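Periplasmic binding protein/LacI transcriptional regulator (Burkholderia multivorans, PDB 4YLE) probably binds a sugar or related small solute in the periplasm and delivers it to an ABC transporter for uptake. Local coordinates at residues Val85-Ile89 with Val109-Ala113; Trp205-Asn211 with Asn231-Gly237; Phe141-Asp145 with Val307-Val311; Val197-Gln201 with Met217-Tyr221. All blocks are in the same frame, centred on the assembly; numbering follows the deposited sequence.

Overall arrangement
Contacts 1 and 3 belong to the lobe built on the seven-stranded sheet, contacts 2 and 4 to the lobe of the four-stranded one, an arrangement consistent with a two-lobed periplasmic binding protein. Contacts 2 and 4 share helix 207-220, with centres about 15 Å apart, whereas those of contacts 1 and 4 are about 40 Å apart. Contact 4 is a surface contact; the others are partly buried. Chemistry follows position: helix to helix, contact 1 is aliphatic with one water bridge, while contact 2 adds two amide hydrogen bonds, one from Asn231, which also bonds an unidentified molecule. Contact 3 joins strands by backbone bonds, and contact 4 sets a strand against a helix end through a CH-pi contact.

Contact 1. Residues Val85-Ile89 with Val109-Ala113; sequences VEQMI and VVKKA
The carboxylate of Glu86 is the one flat side-chain group that touches the opposite segment, and its neighbour there is the aliphatic part of a lysine: OE2 lies 3.6 Å from Lys112 CE, the two side chains crossing at about a right angle. The charged ends are not paired, since Glu86 OE2 and Lys112 NZ are 4.7 Å apart. The lysine chain, extended at first, bends at chi3 and chi4 (64° at the latter) and brings NZ to a water that also donates to the backbone O of Glu86, so the polar link between the helices is indirect. Beneath these polar groups the contact is aliphatic. Ile89 drives CD1 against the backbone of the other helix, 3.4 Å from Ala113 N, and touches Ala113 CB at 3.7 Å and Lys112 CG at 3.6 Å. Val109 CG2 is shared, meeting Glu86 CG at 3.5 Å and Val85 CG1 at 3.7 Å. The two segments run almost parallel, 9° apart with axes 9.8 Å from each other, and no direct hydrogen bond joins them. They belong to helices 78-90 and 107-115, which lie side by side on one face of the larger sheet: Val85 and Ala113 both rest on Ile96 of strand 95-98, Val85 also reaches Val38 of strand 34-39, and Ile89 touches Ile118, just before strand 119-123.

Contact 2. Residues Trp205-Asn211 with Asn231-Gly237; sequences WEIDKGN and NDNMAIG
Trp205 lays CE3 of its ring beside the amide of Asn231, whose CG sits at the ring edge, near its plane, 3.7 Å from CE3; ring and amide planes are 54° apart. The same amide turns ND2 to the backbone O of Trp205 (3.0 Å, nearly straight), and OD1 accepts from Met234 N, capping helix 232-244. Both bonds rely on Asn231 CG lying between its backbone N and carbonyl carbon (chi1 77°). ND2 also hydrogen-bonds to an unidentified bound molecule, so the bond to Trp205 O probably helps to position the amide at that site. A water takes a further bond from Asn233 ND2 and donates to Trp205 O. The selenium of Met234, a selenomethionine, lies 3.4 Å from Trp205 N. Two glycines bring the backbones together: Gly237 CA is 3.4 Å from Ile207 O, and the CA atoms of Gly210 and Met234 are 4.4 Å apart. Asn211 closes this end with a nearly straight bond from ND2 to Gly237 O (3.0 Å). The helix axes approach to 6.9 Å and cross at -51°. Around the pair, Trp205 packs on Ala179 and Arg182 of helix 177-193, and Asn211 continues along helix 232-244 to Ser240 and Ala241.

Contact 3. Residues Phe141-Asp145 with Val307-Val311; sequences FVGPD and VETPV
The backbones of 141-145 and 307-311 run in the same sense, their end-to-end directions 31° apart, and Gly143 forms a parallel bridge with Glu308 by bonding to the residues flanking it. Thr309 N donates to Gly143 O at 3.0 Å, although it stands well above the carbonyl plane (68°), while the bond from Gly143 N to Val307 O is weak at 3.3 Å. This pairing adds the last strand of the chain, 308-314, to the sheet of the first lobe, across more than 160 intervening residues; such a return is consistent with the multiple lobe crossings of type I periplasmic binding proteins. Val142 and Val307 lie side by side, CG2 to CB 4.0 Å, and Val142 also packs on Phe285 of helix 279-295. Thr309 holds OG1 between its backbone N and carbonyl carbon (chi1 48°), 3.0 Å from Gly143 C, with CG2 turned to Val142 CG1. Pro144 CB presses on Val311 CG2 at 3.4 Å, tighter than usual for carbons. The carboxylates of Asp145 and Glu308 remain 4.7 Å apart from OD2 to OE1, with one water donating to both, which probably eases their repulsion. A second water joins Glu308 OE2, Thr309 O and Asp145 N, while Asp145 OD1 caps Lys148 N.

Contact 4. Residues Val197-Gln201 with Met217-Tyr221; sequences VVSVQ and MLNEY
This is a surface contact between a strand and the C-terminal end of a helix, at the outer strand 196-202 of the four-stranded parallel sheet. Its clearest element is a CH-pi contact: Val198 CG2 stands 3.5 Å from the centroid of the Tyr221 ring and only 7° off the ring normal, hence over the middle of one face. The valine puts that methyl there with CG2 between its own backbone N and carbonyl carbon, while CG1 is anti to the carbonyl carbon (chi1 -63°). Tyr221, the residue where the chain leaves helical geometry, comes from the opposite direction. One turn earlier, Met217, a selenomethionine, reaches out with its chain extended beyond CG, and its terminal CE lies against polar side chains, 3.4 Å from Ser199 OG and 3.6 Å from Gln201 NE2. Those two are tied to each other: Gln201 NE2 donates to Ser199 OG at 2.8 Å and 171°, with the oxygen in the amide plane, which fixes the rotation of the amide beside the methyl group. A water accepts from the same NE2 and donates to Glu220 OE1 (2.6 Å), giving strand and helix a bridge where no clear direct hydrogen bond exists. Another water donates to Val198 O. Strand 196-202 is hydrogen-bonded to strand 166-171, and its Val197 and Val200 turn to helix 177-193, so helices 177-193 and 207-220 both pack on this strand; Leu218 meanwhile faces Ala241 and Val242 of helix 232-244.

Contact 1. Residues Val85-Ile89 with Val109-Ala113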
# COMPACT_ATOMS: atom_id res chain seq x y z
N VAL A 85 -16.82 2.66 6.77
CA VAL A 85 -16.90 4.10 6.62
C VAL A 85 -18.33 4.57 6.91
O VAL A 85 -18.53 5.55 7.64
CB VAL A 85 -16.44 4.57 5.24
CG1 VAL A 85 -16.51 6.09 5.13
CG2 VAL A 85 -14.99 4.09 4.97
N GLU A 86 -19.34 3.87 6.39
CA GLU A 86 -20.73 4.23 6.69
C GLU A 86 -21.01 4.19 8.19
O GLU A 86 -21.68 5.08 8.73
CB GLU A 86 -21.69 3.30 5.93
CG GLU A 86 -21.56 3.52 4.43
CD GLU A 86 -22.68 2.92 3.60
OE1 GLU A 86 -23.00 1.72 3.78
OE2 GLU A 86 -23.21 3.66 2.74
N GLN A 87 -20.44 3.21 8.88
CA GLN A 87 -20.60 3.08 10.33
C GLN A 87 -19.88 4.22 11.05
O GLN A 87 -20.29 4.66 12.13
CB GLN A 87 -20.08 1.70 10.76
CG GLN A 87 -19.84 1.49 12.25
CD GLN A 87 -18.95 0.27 12.51
OE1 GLN A 87 -18.95 -0.69 11.72
NE2 GLN A 87 -18.18 0.31 13.59
N MSE A 88 -18.80 4.72 10.46
CA MSE A 88 -18.09 5.87 11.02
C MSE A 88 -18.93 7.14 10.83
O MSE A 88 -18.85 8.06 11.64
CB MSE A 88 -16.71 6.04 10.36
CG MSE A 88 -15.71 4.94 10.71
SE MSE A 88 -15.43 4.67 12.64
CE MSE A 88 -16.50 3.05 12.93
N ILE A 89 -19.71 7.20 9.76
CA ILE A 89 -20.53 8.39 9.50
C ILE A 89 -21.69 8.45 10.50
O ILE A 89 -22.09 9.54 10.90
CB ILE A 89 -21.08 8.42 8.04
CG1 ILE A 89 -19.92 8.51 7.05
CG2 ILE A 89 -22.01 9.61 7.84
CD1 ILE A 89 -20.28 8.47 5.58
N VAL A 109 -18.75 6.81 -0.79
CA VAL A 109 -18.97 6.89 0.64
C VAL A 109 -18.11 8.01 1.22
O VAL A 109 -18.47 8.63 2.22
CB VAL A 109 -18.70 5.54 1.34
CG1 VAL A 109 -17.21 5.19 1.32
CG2 VAL A 109 -19.25 5.56 2.77
N VAL A 110 -16.96 8.29 0.60
CA VAL A 110 -16.19 9.48 0.99
C VAL A 110 -17.03 10.72 0.76
O VAL A 110 -17.08 11.60 1.61
CB VAL A 110 -14.87 9.62 0.20
CG1 VAL A 110 -14.25 11.00 0.39
CG2 VAL A 110 -13.88 8.52 0.59
N LYS A 111 -17.66 10.80 -0.41
CA LYS A 111 -18.56 11.93 -0.69
C LYS A 111 -19.62 12.06 0.41
O LYS A 111 -19.86 13.14 0.93
CB LYS A 111 -19.22 11.77 -2.06
N LYS A 112 -20.24 10.93 0.75
CA LYS A 112 -21.24 10.85 1.82
C LYS A 112 -20.70 11.45 3.11
O LYS A 112 -21.36 12.28 3.75
CB LYS A 112 -21.63 9.38 2.03
CG LYS A 112 -22.75 9.07 3.02
CD LYS A 112 -23.16 7.59 2.89
CE LYS A 112 -23.46 6.92 4.23
NZ LYS A 112 -24.64 7.53 4.92
N ALA A 113 -19.49 11.05 3.48
CA ALA A 113 -18.84 11.55 4.67
C ALA A 113 -18.60 13.05 4.59
O ALA A 113 -18.85 13.77 5.55
CB ALA A 113 -17.49 10.81 4.89
O HOH W 1 -23.95 5.74 7.08

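Contact 2. Residues Trp205-Asn211 with Asn231-Gly237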
# COMPACT_ATOMS: atom_id res chain seq x y z
N TRP A 205 -2.40 -8.59 -3.62
CA TRP A 205 -1.74 -8.18 -2.39
C TRP A 205 -1.57 -9.31 -1.40
O TRP A 205 -1.07 -9.08 -0.29
CB TRP A 205 -2.48 -7.04 -1.67
CG TRP A 205 -2.65 -5.73 -2.38
CD1 TRP A 205 -3.82 -5.06 -2.55
CD2 TRP A 205 -1.62 -4.88 -2.93
NE1 TRP A 205 -3.59 -3.86 -3.18
CE2 TRP A 205 -2.25 -3.72 -3.41
CE3 TRP A 205 -0.23 -5.00 -3.06
CZ2 TRP A 205 -1.55 -2.68 -4.03
CZ3 TRP A 205 0.47 -3.95 -3.65
CH2 TRP A 205 -0.19 -2.81 -4.13
N GLU A 206 -1.97 -10.52 -1.78
CA GLU A 206 -2.02 -11.66 -0.88
C GLU A 206 -0.89 -12.68 -1.07
O GLU A 206 -0.41 -12.91 -2.19
CB GLU A 206 -3.36 -12.40 -1.03
CG GLU A 206 -4.62 -11.53 -0.89
CD GLU A 206 -5.02 -11.16 0.53
OE1 GLU A 206 -4.27 -11.39 1.52
OE2 GLU A 206 -6.13 -10.59 0.67
N ILE A 207 -0.52 -13.32 0.02
CA ILE A 207 0.51 -14.35 0.01
C ILE A 207 0.15 -15.49 -0.91
O ILE A 207 0.95 -15.90 -1.78
CB ILE A 207 0.75 -14.93 1.43
CG1 ILE A 207 1.25 -13.82 2.35
CG2 ILE A 207 1.74 -16.08 1.37
CD1 ILE A 207 1.46 -14.26 3.83
N ASP A 208 -1.05 -16.04 -0.77
CA ASP A 208 -1.31 -17.26 -1.52
C ASP A 208 -1.63 -16.95 -2.99
O ASP A 208 -1.19 -17.69 -3.87
CB ASP A 208 -2.40 -18.11 -0.86
CG ASP A 208 -3.62 -17.34 -0.50
OD1 ASP A 208 -3.70 -16.13 -0.83
OD2 ASP A 208 -4.50 -17.96 0.15
N LYS A 209 -2.36 -15.89 -3.29
CA LYS A 209 -2.53 -15.51 -4.70
C LYS A 209 -1.15 -15.13 -5.32
O LYS A 209 -0.89 -15.50 -6.46
CB LYS A 209 -3.54 -14.39 -4.82
CG LYS A 209 -3.86 -13.99 -6.25
CD LYS A 209 -4.70 -15.00 -6.97
CE LYS A 209 -4.97 -14.53 -8.39
NZ LYS A 209 -5.76 -15.51 -9.16
N GLY A 210 -0.28 -14.43 -4.58
CA GLY A 210 1.07 -14.14 -5.03
C GLY A 210 1.85 -15.40 -5.35
O GLY A 210 2.55 -15.48 -6.39
N ASN A 211 1.73 -16.40 -4.47
CA ASN A 211 2.36 -17.69 -4.66
C ASN A 211 1.86 -18.35 -5.92
O ASN A 211 2.66 -18.90 -6.70
CB ASN A 211 2.11 -18.60 -3.45
CG ASN A 211 2.63 -20.01 -3.66
OD1 ASN A 211 1.86 -20.91 -3.98
ND2 ASN A 211 3.94 -20.20 -3.50
N ASN A 231 4.16 -6.12 -3.12
CA ASN A 231 4.27 -5.98 -1.65
C ASN A 231 4.99 -7.20 -1.07
O ASN A 231 5.24 -8.16 -1.79
CB ASN A 231 2.89 -5.72 -1.02
CG ASN A 231 2.03 -6.94 -0.92
OD1 ASN A 231 2.29 -7.95 -1.57
ND2 ASN A 231 0.98 -6.87 -0.09
N ASP A 232 5.38 -7.10 0.19
CA ASP A 232 6.14 -8.14 0.83
C ASP A 232 5.32 -9.43 0.98
O ASP A 232 5.88 -10.53 0.90
CB ASP A 232 6.63 -7.69 2.19
CG ASP A 232 7.88 -6.78 2.11
OD1 ASP A 232 8.45 -6.57 1.02
OD2 ASP A 232 8.26 -6.25 3.19
N ASN A 233 4.02 -9.31 1.21
CA ASN A 233 3.21 -10.52 1.35
C ASN A 233 3.25 -11.33 0.05
O ASN A 233 3.42 -12.58 0.08
CB ASN A 233 1.78 -10.19 1.75
CG ASN A 233 1.63 -10.00 3.24
OD1 ASN A 233 2.50 -10.44 4.02
ND2 ASN A 233 0.52 -9.41 3.65
N MSE A 234 3.13 -10.64 -1.08
CA MSE A 234 3.23 -11.37 -2.34
C MSE A 234 4.63 -11.91 -2.53
O MSE A 234 4.79 -13.01 -3.09
CB MSE A 234 2.81 -10.49 -3.49
CG MSE A 234 1.32 -10.33 -3.53
SE MSE A 234 0.63 -9.36 -5.04
CE MSE A 234 1.77 -7.81 -4.88
N ALA A 235 5.64 -11.17 -2.07
CA ALA A 235 7.03 -11.63 -2.14
C ALA A 235 7.23 -12.90 -1.32
O ALA A 235 7.96 -13.78 -1.75
CB ALA A 235 7.98 -10.56 -1.69
N ILE A 236 6.58 -13.00 -0.15
CA ILE A 236 6.65 -14.21 0.68
C ILE A 236 6.06 -15.36 -0.12
O ILE A 236 6.63 -16.45 -0.15
CB ILE A 236 5.90 -14.01 2.02
CG1 ILE A 236 6.69 -13.05 2.89
CG2 ILE A 236 5.65 -15.34 2.72
CD1 ILE A 236 5.94 -12.56 4.15
N GLY A 237 4.93 -15.12 -0.78
CA GLY A 237 4.39 -16.11 -1.69
C GLY A 237 5.37 -16.52 -2.77
O GLY A 237 5.54 -17.74 -3.04
O HOH W 2 -1.79 -8.67 2.27

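Contact 3. Residues Phe141-Asp145 with Val307-Val311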
# COMPACT_ATOMS: atom_id res chain seq x y z
N PHE A 141 -4.26 14.17 0.09
CA PHE A 141 -3.57 12.88 0.09
C PHE A 141 -2.28 12.99 0.87
O PHE A 141 -1.54 13.97 0.73
CB PHE A 141 -3.31 12.41 -1.35
CG PHE A 141 -2.65 11.06 -1.41
CD1 PHE A 141 -3.34 9.95 -0.99
CD2 PHE A 141 -1.34 10.91 -1.82
CE1 PHE A 141 -2.72 8.68 -1.00
CE2 PHE A 141 -0.75 9.66 -1.84
CZ PHE A 141 -1.43 8.57 -1.42
N VAL A 142 -2.05 11.99 1.73
CA VAL A 142 -0.78 11.75 2.40
C VAL A 142 -0.30 10.35 2.04
O VAL A 142 -0.93 9.36 2.39
CB VAL A 142 -0.94 11.89 3.92
CG1 VAL A 142 0.37 11.62 4.63
CG2 VAL A 142 -1.50 13.25 4.26
N GLY A 143 0.80 10.27 1.31
CA GLY A 143 1.41 9.00 1.02
C GLY A 143 2.56 9.17 0.07
O GLY A 143 2.94 10.30 -0.32
N PRO A 144 3.13 8.03 -0.33
CA PRO A 144 4.34 7.99 -1.16
C PRO A 144 4.10 8.05 -2.65
O PRO A 144 3.02 7.76 -3.17
CB PRO A 144 4.94 6.66 -0.79
CG PRO A 144 3.76 5.79 -0.55
CD PRO A 144 2.81 6.70 0.21
N ASP A 145 5.18 8.36 -3.34
CA ASP A 145 5.23 8.24 -4.78
C ASP A 145 5.67 6.80 -5.04
O ASP A 145 6.86 6.46 -4.90
CB ASP A 145 6.20 9.25 -5.39
CG ASP A 145 6.30 9.13 -6.89
OD1 ASP A 145 6.19 8.00 -7.41
OD2 ASP A 145 6.51 10.17 -7.59
N VAL A 307 1.07 16.11 0.45
CA VAL A 307 2.10 15.69 1.40
C VAL A 307 2.71 14.37 0.96
O VAL A 307 2.10 13.31 1.13
CB VAL A 307 1.54 15.50 2.83
CG1 VAL A 307 2.64 15.01 3.79
CG2 VAL A 307 0.89 16.79 3.33
N GLU A 308 3.91 14.43 0.38
CA GLU A 308 4.58 13.21 -0.04
C GLU A 308 5.40 12.67 1.10
O GLU A 308 6.23 13.38 1.66
CB GLU A 308 5.47 13.43 -1.26
CG GLU A 308 6.01 12.11 -1.80
CD GLU A 308 6.92 12.30 -2.99
OE1 GLU A 308 6.53 13.06 -3.88
OE2 GLU A 308 8.02 11.69 -3.02
N THR A 309 5.20 11.39 1.41
CA THR A 309 5.98 10.74 2.44
C THR A 309 7.05 9.91 1.75
O THR A 309 6.84 9.47 0.61
CB THR A 309 5.11 9.86 3.35
OG1 THR A 309 4.25 9.04 2.56
CG2 THR A 309 4.21 10.68 4.23
N PRO A 310 8.21 9.72 2.41
CA PRO A 310 9.34 9.12 1.69
C PRO A 310 9.29 7.61 1.57
O PRO A 310 8.57 6.94 2.29
CB PRO A 310 10.54 9.54 2.53
CG PRO A 310 9.97 9.64 3.93
CD PRO A 310 8.59 10.18 3.75
N VAL A 311 10.08 7.09 0.64
CA VAL A 311 10.27 5.65 0.49
C VAL A 311 11.78 5.35 0.40
O VAL A 311 12.48 5.95 -0.39
CB VAL A 311 9.60 5.14 -0.76
CG1 VAL A 311 9.84 3.64 -0.90
CG2 VAL A 311 8.12 5.41 -0.73
O HOH W 3 7.71 9.19 -1.94
O HOH W 4 7.49 12.64 -6.36

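Contact 4. Residues Val197-Gln201 with Met217-Tyr221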
# COMPACT_ATOMS: atom_id res chain seq x y z
N VAL A 197 10.47 -7.71 -19.27
CA VAL A 197 9.33 -8.13 -18.46
C VAL A 197 8.45 -9.03 -19.31
O VAL A 197 7.81 -8.55 -20.25
CB VAL A 197 8.51 -6.93 -17.93
CG1 VAL A 197 7.40 -7.40 -17.00
CG2 VAL A 197 9.40 -5.97 -17.20
N VAL A 198 8.39 -10.32 -18.98
CA VAL A 198 7.63 -11.25 -19.81
C VAL A 198 6.22 -11.52 -19.30
O VAL A 198 5.40 -12.07 -20.02
CB VAL A 198 8.40 -12.58 -19.95
CG1 VAL A 198 9.71 -12.29 -20.66
CG2 VAL A 198 8.64 -13.23 -18.58
N SER A 199 5.92 -11.10 -18.07
CA SER A 199 4.61 -11.39 -17.49
C SER A 199 4.28 -10.38 -16.41
O SER A 199 5.15 -10.03 -15.63
CB SER A 199 4.57 -12.81 -16.91
OG SER A 199 3.24 -13.21 -16.64
N VAL A 200 3.04 -9.89 -16.40
CA VAL A 200 2.54 -9.04 -15.32
C VAL A 200 1.19 -9.59 -14.94
O VAL A 200 0.30 -9.65 -15.79
CB VAL A 200 2.43 -7.54 -15.73
CG1 VAL A 200 1.91 -6.69 -14.56
CG2 VAL A 200 3.78 -6.99 -16.16
N GLN A 201 1.05 -10.02 -13.69
CA GLN A 201 -0.18 -10.62 -13.18
C GLN A 201 -0.42 -10.19 -11.74
O GLN A 201 0.51 -9.98 -10.97
CB GLN A 201 -0.11 -12.14 -13.24
CG GLN A 201 0.15 -12.73 -14.64
CD GLN A 201 0.35 -14.23 -14.59
OE1 GLN A 201 -0.47 -14.95 -14.00
NE2 GLN A 201 1.44 -14.71 -15.19
N MSE A 217 4.34 -18.26 -13.26
CA MSE A 217 5.36 -17.57 -14.05
C MSE A 217 6.64 -18.42 -14.18
O MSE A 217 7.23 -18.49 -15.24
CB MSE A 217 5.69 -16.21 -13.43
CG MSE A 217 4.64 -15.23 -13.66
SE MSE A 217 5.13 -13.61 -12.67
CE MSE A 217 3.61 -12.55 -13.34
N LEU A 218 7.05 -19.05 -13.07
CA LEU A 218 8.20 -19.94 -13.10
C LEU A 218 7.95 -21.12 -14.02
O LEU A 218 8.85 -21.57 -14.76
CB LEU A 218 8.52 -20.44 -11.68
CG LEU A 218 9.02 -19.33 -10.76
CD1 LEU A 218 8.87 -19.77 -9.30
CD2 LEU A 218 10.46 -18.97 -11.04
N ASN A 219 6.73 -21.65 -14.00
CA ASN A 219 6.40 -22.74 -14.92
C ASN A 219 6.40 -22.27 -16.37
O ASN A 219 6.87 -22.99 -17.26
CB ASN A 219 5.04 -23.36 -14.58
CG ASN A 219 5.08 -24.23 -13.33
OD1 ASN A 219 6.05 -24.94 -13.10
ND2 ASN A 219 4.02 -24.20 -12.55
N GLU A 220 5.87 -21.07 -16.61
CA GLU A 220 5.77 -20.55 -17.99
C GLU A 220 7.14 -20.20 -18.58
O GLU A 220 7.37 -20.36 -19.79
CB GLU A 220 4.85 -19.31 -18.03
CG GLU A 220 4.50 -18.87 -19.46
CD GLU A 220 3.51 -17.70 -19.50
OE1 GLU A 220 3.01 -17.27 -18.44
OE2 GLU A 220 3.23 -17.20 -20.61
N TYR A 221 8.02 -19.69 -17.71
CA TYR A 221 9.33 -19.20 -18.10
C TYR A 221 10.46 -19.92 -17.37
O TYR A 221 10.92 -19.50 -16.32
CB TYR A 221 9.40 -17.69 -17.86
CG TYR A 221 8.41 -16.99 -18.75
CD1 TYR A 221 8.69 -16.83 -20.09
CD2 TYR A 221 7.19 -16.53 -18.26
CE1 TYR A 221 7.79 -16.22 -20.92
CE2 TYR A 221 6.28 -15.92 -19.10
CZ TYR A 221 6.59 -15.77 -20.43
OH TYR A 221 5.70 -15.17 -21.27
O HOH W 5 6.06 -12.16 -22.60
O HOH W 6 2.19 -17.55 -16.04